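Ribulose bisphosphate carboxylase (PDB 6HUN) probably catalyses the carboxylation of ribulose 1,5-bisphosphate to two molecules of 3-phosphoglycerate, as a magnesium-dependent form III Rubisco of an archaeal AMP degradation pathway. Local coordinates at residues S54-A59 with Y89-L94; C214-R219 with E252-L257; A425-M430 with D436-E441; S145-F150 with S371-V376. All coordinates share one frame; numbering follows the deposited sequence.

Contact 1 (S54-A59 with Y89-L94); sequences SIKDAA and YRFHDL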
loop_
_atom_site.group_PDB
_atom_site.type_symbol
_atom_site.label_atom_id
_atom_site.label_comp_id
_atom_site.label_asym_id
_atom_site.label_seq_id
_atom_site.Cartn_x
_atom_site.Cartn_y
_atom_site.Cartn_z
ATOM N N SER A 54 -21.674 8.702 -18.828
ATOM C CA SER A 54 -20.874 9.453 -19.796
ATOM C C SER A 54 -19.512 9.826 -19.200
ATOM O O SER A 54 -19.333 9.861 -17.976
ATOM C CB SER A 54 -21.599 10.717 -20.244
ATOM O OG SER A 54 -21.427 11.751 -19.285
ATOM N N ILE A 55 -18.531 10.088 -20.081
ATOM C CA ILE A 55 -17.179 10.399 -19.603
ATOM C C ILE A 55 -17.186 11.691 -18.806
ATOM O O ILE A 55 -16.482 11.831 -17.788
ATOM C CB ILE A 55 -16.154 10.450 -20.760
ATOM C CG1 ILE A 55 -14.759 10.747 -20.227
ATOM C CG2 ILE A 55 -16.485 11.548 -21.786
ATOM C CD1 ILE A 55 -14.304 9.727 -19.103
ATOM N N LYS A 56 -17.999 12.653 -19.232
ATOM C CA LYS A 56 -18.074 13.894 -18.487
ATOM C C LYS A 56 -18.632 13.658 -17.099
ATOM O O LYS A 56 -18.157 14.262 -16.132
ATOM C CB LYS A 56 -18.923 14.895 -19.251
ATOM C CG LYS A 56 -18.151 15.472 -20.376
ATOM C CD LYS A 56 -18.707 16.837 -20.625
ATOM C CE LYS A 56 -17.645 17.719 -21.150
ATOM N NZ LYS A 56 -16.840 17.017 -22.197
ATOM N N ASP A 57 -19.654 12.800 -16.992
ATOM C CA ASP A 57 -20.202 12.429 -15.689
ATOM C C ASP A 57 -19.140 11.733 -14.827
ATOM O O ASP A 57 -18.934 12.092 -13.658
ATOM C CB ASP A 57 -21.409 11.524 -15.891
ATOM C CG ASP A 57 -22.204 11.288 -14.612
ATOM O OD1 ASP A 57 -21.734 11.681 -13.526
ATOM O OD2 ASP A 57 -23.322 10.711 -14.698
ATOM N N ALA A 58 -18.475 10.712 -15.385
ATOM C CA ALA A 58 -17.438 10.011 -14.626
ATOM C C ALA A 58 -16.368 10.988 -14.174
ATOM O O ALA A 58 -15.940 10.957 -13.021
ATOM C CB ALA A 58 -16.825 8.900 -15.474
ATOM N N ALA A 59 -15.998 11.933 -15.054
ATOM C CA ALA A 59 -14.889 12.832 -14.759
ATOM C C ALA A 59 -15.246 13.817 -13.653
ATOM O O ALA A 59 -14.396 14.142 -12.819
ATOM C CB ALA A 59 -14.442 13.581 -16.019
ATOM N N TYR A 89 -10.653 19.413 -16.883
ATOM C CA TYR A 89 -10.583 20.495 -17.863
ATOM C C TYR A 89 -10.187 20.006 -19.245
ATOM O O TYR A 89 -10.041 20.820 -20.169
ATOM C CB TYR A 89 -9.612 21.594 -17.394
ATOM C CG TYR A 89 -8.169 21.166 -17.383
ATOM C CD1 TYR A 89 -7.628 20.521 -16.265
ATOM C CD2 TYR A 89 -7.352 21.369 -18.484
ATOM C CE1 TYR A 89 -6.335 20.099 -16.256
ATOM C CE2 TYR A 89 -6.051 20.951 -18.485
ATOM C CZ TYR A 89 -5.546 20.293 -17.366
ATOM O OH TYR A 89 -4.236 19.887 -17.352
ATOM N N ARG A 90 -10.073 18.700 -19.442
ATOM C CA ARG A 90 -9.506 18.236 -20.692
ATOM C C ARG A 90 -9.709 16.750 -20.808
ATOM O O ARG A 90 -9.517 16.016 -19.823
ATOM C CB ARG A 90 -8.019 18.574 -20.781
ATOM C CG ARG A 90 -7.404 18.237 -22.093
ATOM C CD ARG A 90 -5.963 18.643 -22.106
ATOM N NE ARG A 90 -5.274 18.038 -23.231
ATOM C CZ ARG A 90 -3.959 17.910 -23.300
ATOM N NH1 ARG A 90 -3.195 18.314 -22.286
ATOM N NH2 ARG A 90 -3.420 17.330 -24.354
ATOM N N PHE A 91 -10.090 16.328 -22.015
ATOM C CA PHE A 91 -10.506 14.978 -22.348
ATOM C C PHE A 91 -9.816 14.524 -23.628
ATOM O O PHE A 91 -9.710 15.289 -24.606
ATOM C CB PHE A 91 -12.049 14.929 -22.517
ATOM C CG PHE A 91 -12.807 15.258 -21.255
ATOM C CD1 PHE A 91 -12.912 16.570 -20.810
ATOM C CD2 PHE A 91 -13.397 14.237 -20.492
ATOM C CE1 PHE A 91 -13.572 16.873 -19.653
ATOM C CE2 PHE A 91 -14.090 14.534 -19.337
ATOM C CZ PHE A 91 -14.177 15.843 -18.902
ATOM N N HIS A 92 -9.400 13.267 -23.650
ATOM C CA HIS A 92 -8.822 12.650 -24.833
ATOM C C HIS A 92 -9.363 11.236 -24.960
ATOM O O HIS A 92 -9.107 10.366 -24.111
ATOM C CB HIS A 92 -7.298 12.661 -24.813
ATOM C CG HIS A 92 -6.678 12.017 -26.016
ATOM N ND1 HIS A 92 -6.501 12.685 -27.212
ATOM C CD2 HIS A 92 -6.223 10.757 -26.220
ATOM C CE1 HIS A 92 -5.934 11.876 -28.086
ATOM N NE2 HIS A 92 -5.748 10.702 -27.512
ATOM N N ASP A 93 -10.129 11.011 -26.040
ATOM C CA ASP A 93 -10.747 9.710 -26.292
ATOM C C ASP A 93 -9.706 8.745 -26.872
ATOM O O ASP A 93 -9.109 9.024 -27.921
ATOM C CB ASP A 93 -11.947 9.931 -27.212
ATOM C CG ASP A 93 -12.660 8.673 -27.595
ATOM O OD1 ASP A 93 -12.216 7.563 -27.300
ATOM O OD2 ASP A 93 -13.684 8.819 -28.299
ATOM N N LEU A 94 -9.440 7.628 -26.165
ATOM C CA LEU A 94 -8.423 6.678 -26.596
ATOM C C LEU A 94 -8.948 5.695 -27.642
ATOM O O LEU A 94 -8.167 4.874 -28.157
ATOM C CB LEU A 94 -7.839 5.910 -25.397
ATOM C CG LEU A 94 -6.909 6.728 -24.461
ATOM C CD1 LEU A 94 -6.441 6.018 -23.179
ATOM C CD2 LEU A 94 -5.671 7.274 -25.190
#
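Phe91 packs against the first turn of helix 55-65 in a helix-on-sheet contact at the margin of the N-terminal domain, an apolar cluster topped by a cation-pi interaction. The ring leaves strand 87-93 with CG anti to the carbonyl carbon (chi1 -63°), which directs it at the helix, and three residues gather round it. Ala59 approaches obliquely, its CB 3.5 Å from Phe91 CE2. Ile55 lies at the ring edge, near the plane, with CG1 3.8 Å from Phe91 CD2; the two side chains run past each other in opposite directions. Over one face comes the ammonium of Lys56, with NZ 4.2 Å from the centroid of the Phe91 ring and 14° off its normal. The lysine chain, bent at its last torsion, crosses the phenylalanine at about a right angle. Its NZ also forms a salt bridge with Glu32, so the ammonium probably interacts with both the carboxylate and the ring.

The N-terminal domain of Rubisco is an alpha/beta domain with helices packed on a mixed sheet, and strand 87-93 is the outermost strand at one side of that sheet within this chain. Ile55 reaches further across it, touching Val47 and Pro49 of the strand 41-49 region and Val101 of strand 99-105. Axes of helix 55-59 and strand 89-93 approach to 10.6 Å at an angle of 132°. Ser54 N-caps the helix: its OG accepts a hydrogen bond from Asp57 N at 3.1 Å. Ile55 O accepts from Ala59 N at 2.8 Å.

Contact 2 (C214-R219 with E252-L257); sequences CRFEAR and EKRIKL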
loop_
_atom_site.group_PDB
_atom_site.type_symbol
_atom_site.label_atom_id
_atom_site.label_comp_id
_atom_site.label_asym_id
_atom_site.label_seq_id
_atom_site.Cartn_x
_atom_site.Cartn_y
_atom_site.Cartn_z
ATOM N N CYS A 214 17.684 -16.091 11.764
ATOM C CA CYS A 214 18.706 -15.138 11.336
ATOM C C CYS A 214 18.274 -13.722 11.698
ATOM O O CYS A 214 17.830 -12.943 10.840
ATOM C CB CYS A 214 18.961 -15.219 9.825
ATOM S SG CYS A 214 20.559 -14.465 9.330
ATOM N N ARG A 215 18.403 -13.395 12.975
ATOM C CA ARG A 215 17.985 -12.100 13.469
ATOM C C ARG A 215 18.822 -10.985 12.882
ATOM O O ARG A 215 20.012 -11.160 12.549
ATOM C CB ARG A 215 18.076 -12.066 14.982
ATOM C CG ARG A 215 17.408 -13.242 15.532
ATOM C CD ARG A 215 15.930 -12.994 15.668
ATOM N NE ARG A 215 15.331 -14.084 16.419
ATOM C CZ ARG A 215 15.634 -14.382 17.685
ATOM N NH1 ARG A 215 15.044 -15.409 18.284
ATOM N NH2 ARG A 215 16.517 -13.655 18.362
ATOM N N PHE A 216 18.199 -9.805 12.848
ATOM C CA PHE A 216 18.774 -8.672 12.142
ATOM C C PHE A 216 20.154 -8.341 12.687
ATOM O O PHE A 216 21.124 -8.231 11.920
ATOM C CB PHE A 216 17.863 -7.451 12.234
ATOM C CG PHE A 216 18.376 -6.272 11.428
ATOM C CD1 PHE A 216 18.055 -6.147 10.089
ATOM C CD2 PHE A 216 19.222 -5.329 12.005
ATOM C CE1 PHE A 216 18.531 -5.072 9.311
ATOM C CE2 PHE A 216 19.709 -4.259 11.240
ATOM C CZ PHE A 216 19.366 -4.136 9.908
ATOM N N GLU A 217 20.270 -8.227 14.019
ATOM C CA GLU A 217 21.531 -7.771 14.597
ATOM C C GLU A 217 22.638 -8.786 14.369
ATOM O O GLU A 217 23.761 -8.422 13.998
ATOM C CB GLU A 217 21.363 -7.468 16.087
ATOM C CG GLU A 217 22.731 -7.317 16.780
ATOM C CD GLU A 217 22.803 -6.223 17.836
ATOM O OE1 GLU A 217 21.748 -5.855 18.397
ATOM O OE2 GLU A 217 23.935 -5.765 18.133
ATOM N N ALA A 218 22.352 -10.067 14.600
ATOM C CA ALA A 218 23.386 -11.076 14.432
ATOM C C ALA A 218 23.784 -11.200 12.964
ATOM O O ALA A 218 24.955 -11.415 12.662
ATOM C CB ALA A 218 22.916 -12.415 15.008
ATOM N N ARG A 219 22.839 -11.023 12.049
ATOM C CA ARG A 219 23.134 -11.035 10.611
ATOM C C ARG A 219 23.990 -9.835 10.194
ATOM O O ARG A 219 25.025 -9.996 9.509
ATOM C CB ARG A 219 21.816 -11.042 9.825
ATOM C CG ARG A 219 21.990 -10.829 8.350
ATOM C CD ARG A 219 20.682 -11.172 7.635
ATOM N NE ARG A 219 19.842 -10.017 7.354
ATOM C CZ ARG A 219 18.669 -9.800 7.935
ATOM N NH1 ARG A 219 18.220 -10.655 8.849
ATOM N NH2 ARG A 219 17.965 -8.730 7.604
ATOM N N GLU A 252 13.147 1.597 13.534
ATOM C CA GLU A 252 13.985 2.638 14.149
ATOM C C GLU A 252 15.221 2.037 14.793
ATOM O O GLU A 252 16.347 2.559 14.641
ATOM C CB GLU A 252 13.174 3.429 15.197
ATOM C CG GLU A 252 12.113 4.355 14.608
ATOM C CD GLU A 252 11.117 4.850 15.669
ATOM O OE1 GLU A 252 11.052 4.258 16.767
ATOM O OE2 GLU A 252 10.395 5.845 15.411
ATOM N N LYS A 253 15.055 0.930 15.523
ATOM C CA LYS A 253 16.233 0.317 16.152
ATOM C C LYS A 253 17.197 -0.223 15.108
ATOM O O LYS A 253 18.429 -0.187 15.292
ATOM C CB LYS A 253 15.802 -0.815 17.080
ATOM C CG LYS A 253 14.982 -0.323 18.272
ATOM C CD LYS A 253 13.880 -1.347 18.725
ATOM C CE LYS A 253 14.355 -2.132 19.941
ATOM N NZ LYS A 253 13.271 -2.961 20.560
ATOM N N ARG A 254 16.654 -0.800 14.031
ATOM C CA ARG A 254 17.508 -1.422 13.026
ATOM C C ARG A 254 18.245 -0.371 12.220
ATOM O O ARG A 254 19.411 -0.593 11.844
ATOM C CB ARG A 254 16.687 -2.362 12.117
ATOM C CG ARG A 254 16.136 -3.567 12.896
ATOM C CD ARG A 254 15.049 -4.424 12.179
ATOM N NE ARG A 254 14.372 -5.223 13.208
ATOM C CZ ARG A 254 13.409 -6.126 12.971
ATOM N NH1 ARG A 254 13.032 -6.404 11.741
ATOM N NH2 ARG A 254 12.818 -6.760 13.983
ATOM N N ILE A 255 17.617 0.781 11.975
ATOM C CA ILE A 255 18.310 1.844 11.262
ATOM C C ILE A 255 19.459 2.379 12.106
ATOM O O ILE A 255 20.559 2.673 11.590
ATOM C CB ILE A 255 17.341 2.971 10.872
ATOM C CG1 ILE A 255 16.375 2.475 9.772
ATOM C CG2 ILE A 255 18.140 4.187 10.394
ATOM C CD1 ILE A 255 15.224 3.467 9.396
ATOM N N LYS A 256 19.248 2.473 13.425
ATOM C CA LYS A 256 20.353 2.929 14.281
ATOM C C LYS A 256 21.458 1.882 14.356
ATOM O O LYS A 256 22.648 2.229 14.303
ATOM C CB LYS A 256 19.829 3.276 15.681
ATOM C CG LYS A 256 20.919 3.891 16.637
ATOM C CD LYS A 256 20.242 4.375 17.903
ATOM C CE LYS A 256 21.304 4.665 19.007
ATOM N NZ LYS A 256 22.306 5.616 18.488
ATOM N N LEU A 257 21.111 0.589 14.408
ATOM C CA LEU A 257 22.164 -0.432 14.426
ATOM C C LEU A 257 22.989 -0.396 13.142
ATOM O O LEU A 257 24.216 -0.545 13.179
ATOM C CB LEU A 257 21.564 -1.819 14.614
ATOM C CG LEU A 257 21.075 -2.331 15.967
ATOM C CD1 LEU A 257 20.316 -3.609 15.666
ATOM C CD2 LEU A 257 22.277 -2.592 16.929
#
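The Phe216 ring carries the aliphatic part of Arg254 over one face and has Leu257 CD1 at its edge, near the ring plane. This joins two successive outer helices of the catalytic TIM barrel, 216-234 and 248-260, linked in sequence through barrel strand 239-243. Arg254 CB makes a CH-pi contact, 3.9 Å from the centroid of the Phe216 ring and 19° off its normal. Further out along the arginine, CG comes to 3.7 Å from Phe216 CD2. The chain, extended from CG to NE, carries the guanidinium past Phe216 CB, which lies oblique to it, and beyond the ring; the planes of ring and guanidinium lie 17° apart. Salt bridges to Glu250 and to Glu111 of the second subunit hold its NH2, so the methylene groups that cover the phenylalanine belong to a residue that also ties the two subunits together. With CG anti to the backbone N, chi1 of -176° swings the Phe216 ring across to helix 248-260. At the ring edge Leu257 CD1 lies 4.2 Å from Phe216 CD2. The Glu217 chain bends at its second torsion and crosses Leu257 at about a right angle, bringing OE1 to 3.6 Å from Leu257 CD2.

Contact 3 (A425-M430 with D436-E441); sequences AVEAAM and DEYARE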
loop_
_atom_site.group_PDB
_atom_site.type_symbol
_atom_site.label_atom_id
_atom_site.label_comp_id
_atom_site.label_asym_id
_atom_site.label_seq_id
_atom_site.Cartn_x
_atom_site.Cartn_y
_atom_site.Cartn_z
ATOM N N ALA A 425 33.375 -7.481 -17.619
ATOM C CA ALA A 425 32.364 -7.155 -18.613
ATOM C C ALA A 425 32.020 -5.674 -18.570
ATOM O O ALA A 425 31.924 -5.026 -19.618
ATOM C CB ALA A 425 31.120 -8.017 -18.398
ATOM N N VAL A 426 31.856 -5.112 -17.360
ATOM C CA VAL A 426 31.615 -3.676 -17.226
ATOM C C VAL A 426 32.795 -2.868 -17.727
ATOM O O VAL A 426 32.618 -1.792 -18.319
ATOM C CB VAL A 426 31.289 -3.345 -15.757
ATOM C CG1 VAL A 426 31.294 -1.825 -15.492
ATOM C CG2 VAL A 426 29.922 -3.916 -15.464
ATOM N N GLU A 427 34.014 -3.355 -17.444
ATOM C CA GLU A 427 35.244 -2.714 -17.894
ATOM C C GLU A 427 35.306 -2.629 -19.415
ATOM O O GLU A 427 35.632 -1.574 -19.970
ATOM C CB GLU A 427 36.447 -3.484 -17.348
ATOM C CG GLU A 427 37.727 -2.658 -17.287
ATOM C CD GLU A 427 37.619 -1.529 -16.263
ATOM O OE1 GLU A 427 38.149 -1.684 -15.141
ATOM O OE2 GLU A 427 37.008 -0.485 -16.585
ATOM N N ALA A 428 34.933 -3.706 -20.103
ATOM C CA ALA A 428 34.888 -3.665 -21.563
ATOM C C ALA A 428 33.927 -2.586 -22.056
ATOM O O ALA A 428 34.254 -1.829 -22.977
ATOM C CB ALA A 428 34.503 -5.038 -22.107
ATOM N N ALA A 429 32.766 -2.458 -21.414
ATOM C CA ALA A 429 31.792 -1.449 -21.820
ATOM C C ALA A 429 32.311 -0.033 -21.584
ATOM O O ALA A 429 32.140 0.842 -22.438
ATOM C CB ALA A 429 30.467 -1.662 -21.078
ATOM N N MET A 430 32.923 0.225 -20.416
ATOM C CA MET A 430 33.505 1.543 -20.155
ATOM C C MET A 430 34.606 1.881 -21.154
ATOM O O MET A 430 34.771 3.042 -21.545
ATOM C CB MET A 430 34.071 1.610 -18.733
ATOM C CG MET A 430 33.068 1.263 -17.637
ATOM S SD MET A 430 31.656 2.370 -17.692
ATOM C CE MET A 430 32.453 3.939 -17.437
ATOM N N ASP A 436 34.035 -10.072 -27.138
ATOM C CA ASP A 436 34.866 -11.135 -27.703
ATOM C C ASP A 436 36.356 -10.782 -27.606
ATOM O O ASP A 436 37.165 -11.585 -27.137
ATOM C CB ASP A 436 34.425 -11.415 -29.149
ATOM C CG ASP A 436 33.085 -12.176 -29.218
ATOM O OD1 ASP A 436 32.657 -12.719 -28.169
ATOM O OD2 ASP A 436 32.457 -12.256 -30.304
ATOM N N GLU A 437 36.712 -9.546 -27.951
ATOM C CA GLU A 437 38.108 -9.111 -27.864
ATOM C C GLU A 437 38.587 -9.046 -26.420
ATOM O O GLU A 437 39.697 -9.483 -26.092
ATOM C CB GLU A 437 38.253 -7.750 -28.540
ATOM C CG GLU A 437 39.651 -7.172 -28.562
ATOM C CD GLU A 437 39.688 -5.825 -29.269
ATOM O OE1 GLU A 437 40.620 -5.037 -29.017
ATOM O OE2 GLU A 437 38.782 -5.540 -30.085
ATOM N N TYR A 438 37.762 -8.484 -25.528
ATOM C CA TYR A 438 38.184 -8.374 -24.136
ATOM C C TYR A 438 38.385 -9.747 -23.522
ATOM O O TYR A 438 39.321 -9.963 -22.741
ATOM C CB TYR A 438 37.146 -7.579 -23.318
ATOM C CG TYR A 438 37.754 -6.835 -22.154
ATOM C CD1 TYR A 438 38.687 -5.854 -22.362
ATOM C CD2 TYR A 438 37.361 -7.091 -20.839
ATOM C CE1 TYR A 438 39.275 -5.168 -21.319
ATOM C CE2 TYR A 438 37.925 -6.385 -19.763
ATOM C CZ TYR A 438 38.881 -5.423 -20.015
ATOM O OH TYR A 438 39.467 -4.719 -18.999
ATOM N N ALA A 439 37.528 -10.693 -23.886
ATOM C CA ALA A 439 37.520 -12.020 -23.283
ATOM C C ALA A 439 38.631 -12.897 -23.808
ATOM O O ALA A 439 38.451 -14.094 -24.001
ATOM C CB ALA A 439 36.169 -12.680 -23.522
ATOM N N ARG A 440 39.775 -12.329 -24.097
ATOM C CA ARG A 440 40.901 -13.150 -24.485
ATOM C C ARG A 440 42.076 -12.972 -23.582
ATOM O O ARG A 440 42.873 -13.900 -23.446
ATOM C CB ARG A 440 41.316 -12.848 -25.919
ATOM C CG ARG A 440 40.434 -13.517 -26.888
ATOM C CD ARG A 440 41.277 -14.111 -27.971
ATOM N NE ARG A 440 41.836 -15.422 -27.648
ATOM C CZ ARG A 440 43.070 -15.827 -27.925
ATOM N NH1 ARG A 440 43.438 -17.047 -27.579
ATOM N NH2 ARG A 440 43.930 -15.048 -28.574
ATOM N N GLU A 441 42.219 -11.814 -22.966
ATOM C CA GLU A 441 43.186 -11.693 -21.897
ATOM C C GLU A 441 42.498 -11.635 -20.549
ATOM O O GLU A 441 43.096 -11.162 -19.577
ATOM C CB GLU A 441 44.093 -10.483 -22.132
ATOM C CG GLU A 441 44.803 -10.526 -23.497
ATOM C CD GLU A 441 45.910 -11.587 -23.587
ATOM O OE1 GLU A 441 46.610 -11.811 -22.576
ATOM O OE2 GLU A 441 46.116 -12.179 -24.680
#
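Ala428 and Tyr438 bring the two segments closest, with 6.3 Å between their CA atoms, where the late part of helix 415-431 passes the short helix 435-438. Helix 415-431 follows the last barrel strand, 401-403, of the TIM-barrel domain; three residues separate its end from helix 435-438, which sets off in a different direction. Segment 425-430 is helical throughout, whereas segment 436-441 leaves helical geometry at Ala439; directly before this break stands Tyr438, which carries the contact.

Its ring lies against the longer helix, with one face turned to the backbone: Ala428 CA sits over the centre of the ring, 4.2 Å above its plane. The methyl group is nearer the root of the ring, Ala428 CB being 3.7 Å from Tyr438 CG, and makes an off-centre CH-pi contact, 29° from the ring normal. At the far end of the ring the hydroxyl lies beside the Glu427 stem, Glu427 CG 3.2 Å from Tyr438 OH. Glu427 then bends at its second torsion (chi2 67°), so that its carboxylate leads away from the tyrosine, at 72° to the ring plane. The phenol oxygen is hydrogen-bonded to Lys431 NZ, a partner on the same long helix.

His442 stacks on the Tyr438 ring, and Ala425 and Ala439 both touch Leu445 of helix 443-452, while the flank of helix 415-431 bearing Val426 and Ala429 packs on helix 389-396.

Contact 4 (S145-F150 with S371-V376); sequences SYLETF and SNIKPV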
loop_
_atom_site.group_PDB
_atom_site.type_symbol
_atom_site.label_atom_id
_atom_site.label_comp_id
_atom_site.label_asym_id
_atom_site.label_seq_id
_atom_site.Cartn_x
_atom_site.Cartn_y
_atom_site.Cartn_z
ATOM N N SER A 145 5.862 24.744 -5.433
ATOM C CA SER A 145 5.595 25.100 -4.046
ATOM C C SER A 145 5.145 23.887 -3.256
ATOM O O SER A 145 5.340 23.811 -2.039
ATOM C CB SER A 145 4.541 26.200 -3.995
ATOM O OG SER A 145 3.378 25.723 -4.655
ATOM N N TYR A 146 4.560 22.921 -3.939
ATOM C CA TYR A 146 4.198 21.701 -3.259
ATOM C C TYR A 146 5.349 20.698 -3.294
ATOM O O TYR A 146 5.636 20.044 -2.278
ATOM C CB TYR A 146 2.948 21.165 -3.929
ATOM C CG TYR A 146 2.380 19.888 -3.296
ATOM C CD1 TYR A 146 2.156 19.778 -1.925
ATOM C CD2 TYR A 146 2.085 18.818 -4.093
ATOM C CE1 TYR A 146 1.617 18.580 -1.367
ATOM C CE2 TYR A 146 1.560 17.628 -3.553
ATOM C CZ TYR A 146 1.327 17.521 -2.219
ATOM O OH TYR A 146 0.809 16.314 -1.777
ATOM N N LEU A 147 6.015 20.585 -4.453
ATOM C CA LEU A 147 7.107 19.624 -4.607
ATOM C C LEU A 147 8.215 19.906 -3.599
ATOM O O LEU A 147 8.762 18.984 -2.996
ATOM C CB LEU A 147 7.635 19.651 -6.046
ATOM C CG LEU A 147 8.743 18.673 -6.399
ATOM C CD1 LEU A 147 8.214 17.242 -6.227
ATOM C CD2 LEU A 147 9.238 18.832 -7.809
ATOM N N GLU A 148 8.505 21.188 -3.334
ATOM C CA GLU A 148 9.573 21.451 -2.382
ATOM C C GLU A 148 9.205 21.178 -0.929
ATOM O O GLU A 148 10.083 21.315 -0.076
ATOM C CB GLU A 148 10.066 22.909 -2.540
ATOM C CG GLU A 148 9.065 23.992 -2.148
ATOM C CD GLU A 148 9.571 25.419 -2.515
ATOM O OE1 GLU A 148 10.406 25.554 -3.446
ATOM O OE2 GLU A 148 9.149 26.408 -1.863
ATOM N N THR A 149 7.968 20.776 -0.570
ATOM C CA THR A 149 7.739 20.365 0.804
ATOM C C THR A 149 8.231 18.944 1.087
ATOM O O THR A 149 8.150 18.475 2.235
ATOM C CB THR A 149 6.239 20.515 1.146
ATOM O OG1 THR A 149 5.423 19.572 0.428
ATOM C CG2 THR A 149 5.778 21.924 0.799
ATOM N N PHE A 150 8.723 18.235 0.058
ATOM C CA PHE A 150 9.232 16.889 0.177
ATOM C C PHE A 150 10.763 16.918 0.113
ATOM O O PHE A 150 11.341 17.821 -0.514
ATOM C CB PHE A 150 8.682 16.029 -0.957
ATOM C CG PHE A 150 7.204 15.872 -0.888
ATOM C CD1 PHE A 150 6.658 14.797 -0.159
ATOM C CD2 PHE A 150 6.363 16.748 -1.541
ATOM C CE1 PHE A 150 5.271 14.639 -0.029
ATOM C CE2 PHE A 150 4.940 16.593 -1.424
ATOM C CZ PHE A 150 4.408 15.523 -0.691
ATOM N N SER A 371 13.228 20.797 -9.380
ATOM C CA SER A 371 14.041 21.734 -8.616
ATOM C C SER A 371 14.153 21.291 -7.154
ATOM O O SER A 371 13.138 20.942 -6.534
ATOM C CB SER A 371 13.390 23.111 -8.717
ATOM O OG SER A 371 14.368 24.103 -8.662
ATOM N N ASN A 372 15.391 21.203 -6.643
ATOM C CA ASN A 372 15.672 20.813 -5.254
ATOM C C ASN A 372 15.368 19.341 -4.913
ATOM O O ASN A 372 15.096 19.014 -3.753
ATOM C CB ASN A 372 14.902 21.700 -4.271
ATOM C CG ASN A 372 15.185 23.161 -4.510
ATOM O OD1 ASN A 372 14.268 23.981 -4.590
ATOM N ND2 ASN A 372 16.459 23.481 -4.697
ATOM N N ILE A 373 15.309 18.433 -5.871
ATOM C CA ILE A 373 15.075 17.012 -5.570
ATOM C C ILE A 373 16.186 16.245 -6.304
ATOM O O ILE A 373 16.237 16.285 -7.515
ATOM C CB ILE A 373 13.683 16.528 -6.043
ATOM C CG1 ILE A 373 12.505 17.369 -5.473
ATOM C CG2 ILE A 373 13.519 15.026 -5.734
ATOM C CD1 ILE A 373 12.190 17.152 -4.059
ATOM N N LYS A 374 17.078 15.564 -5.556
ATOM C CA LYS A 374 18.246 14.935 -6.176
ATOM C C LYS A 374 17.789 13.780 -7.058
ATOM O O LYS A 374 16.697 13.260 -6.847
ATOM C CB LYS A 374 19.154 14.364 -5.097
ATOM C CG LYS A 374 19.981 15.523 -4.331
ATOM C CD LYS A 374 20.614 15.010 -3.113
ATOM C CE LYS A 374 21.547 16.169 -2.518
ATOM N NZ LYS A 374 22.047 15.769 -1.209
ATOM N N PRO A 375 18.565 13.435 -8.075
ATOM C CA PRO A 375 18.248 12.250 -8.892
ATOM C C PRO A 375 18.438 10.941 -8.134
ATOM O O PRO A 375 19.224 10.820 -7.198
ATOM C CB PRO A 375 19.220 12.350 -10.065
ATOM C CG PRO A 375 20.368 13.125 -9.525
ATOM C CD PRO A 375 19.821 14.106 -8.491
ATOM N N VAL A 376 17.739 9.930 -8.610
ATOM C CA VAL A 376 17.677 8.600 -8.007
ATOM C C VAL A 376 18.462 7.636 -8.909
ATOM O O VAL A 376 18.337 7.729 -10.117
ATOM C CB VAL A 376 16.190 8.164 -7.907
ATOM C CG1 VAL A 376 16.116 6.706 -7.547
ATOM C CG2 VAL A 376 15.516 9.082 -6.813
HETATM O O HOH W 1 11.427 24.326 -5.480
HETATM O O HOH W 2 12.947 19.678 -1.867
#
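Leu147 and Ile373 supply the apolar part of this contact, Glu148, Phe150 and Asn372 a polar part that runs through two waters. The leucine and isoleucine side chains meet at an oblique angle, with CG of Leu147 4.1 Å from CG1 of Ile373. Setting CG1 beside its own backbone N (chi1 -55°), Ile373 extends CD1 to the carbonyls of the turn from Leu147 to Phe150, 3.7 Å from Phe150 O and 4.0 Å from Leu147 O. Met321 of helix 312-322 touches both Leu147 and Phe150, and Pro153 touches Ile373.

No direct hydrogen bond joins the segments. One water donates to Glu148 OE1 at 2.6 Å and to Asn372 OD1 at 3.0 Å, bridging the two side-chain oxygens. The second water does the same for two backbone carbonyls, donating to Phe150 O at 2.8 Å and to Asn372 O at 2.9 Å.

Within segment 145-150, Tyr146 O accepts from both Thr149 N and Thr149 OG1; the hydroxyl, 2.8 Å away, lies in the carbonyl plane. The same Thr149 OG1 is also hydrogen-bonded to Gly113 N.

The type I beta turn from Leu147 to Phe150 ends the short helix 144-147, which follows the last long strand of the N-terminal domain. Segment 371-376, the loop leading into barrel strand 377-380, faces this turn, so the contact joins the two-domain Rubisco fold across its interdomain boundary.

Overall arrangement
The four contacts are spread over both domains of the subunit, and none touches another. Contact 1 lies in the N-terminal domain, 50 Å between centres from contact 2 and 54 Å from contact 3, both in the TIM-barrel domain on the opposite side of the chain's centre. Contact 4 joins the domains and sits between these extremes, its centre 31 Å from contact 1 and 30 Å from contact 2. Along the chain contact 2 is nested within the loop that contact 4 closes, whereas contact 3 follows later. Contact 2 alone approaches the predicted metal site: the side chain of Phe216 is about 12 Å from that of Lys203. Contacts 1, 3 and 4 lie away from the annotated sites.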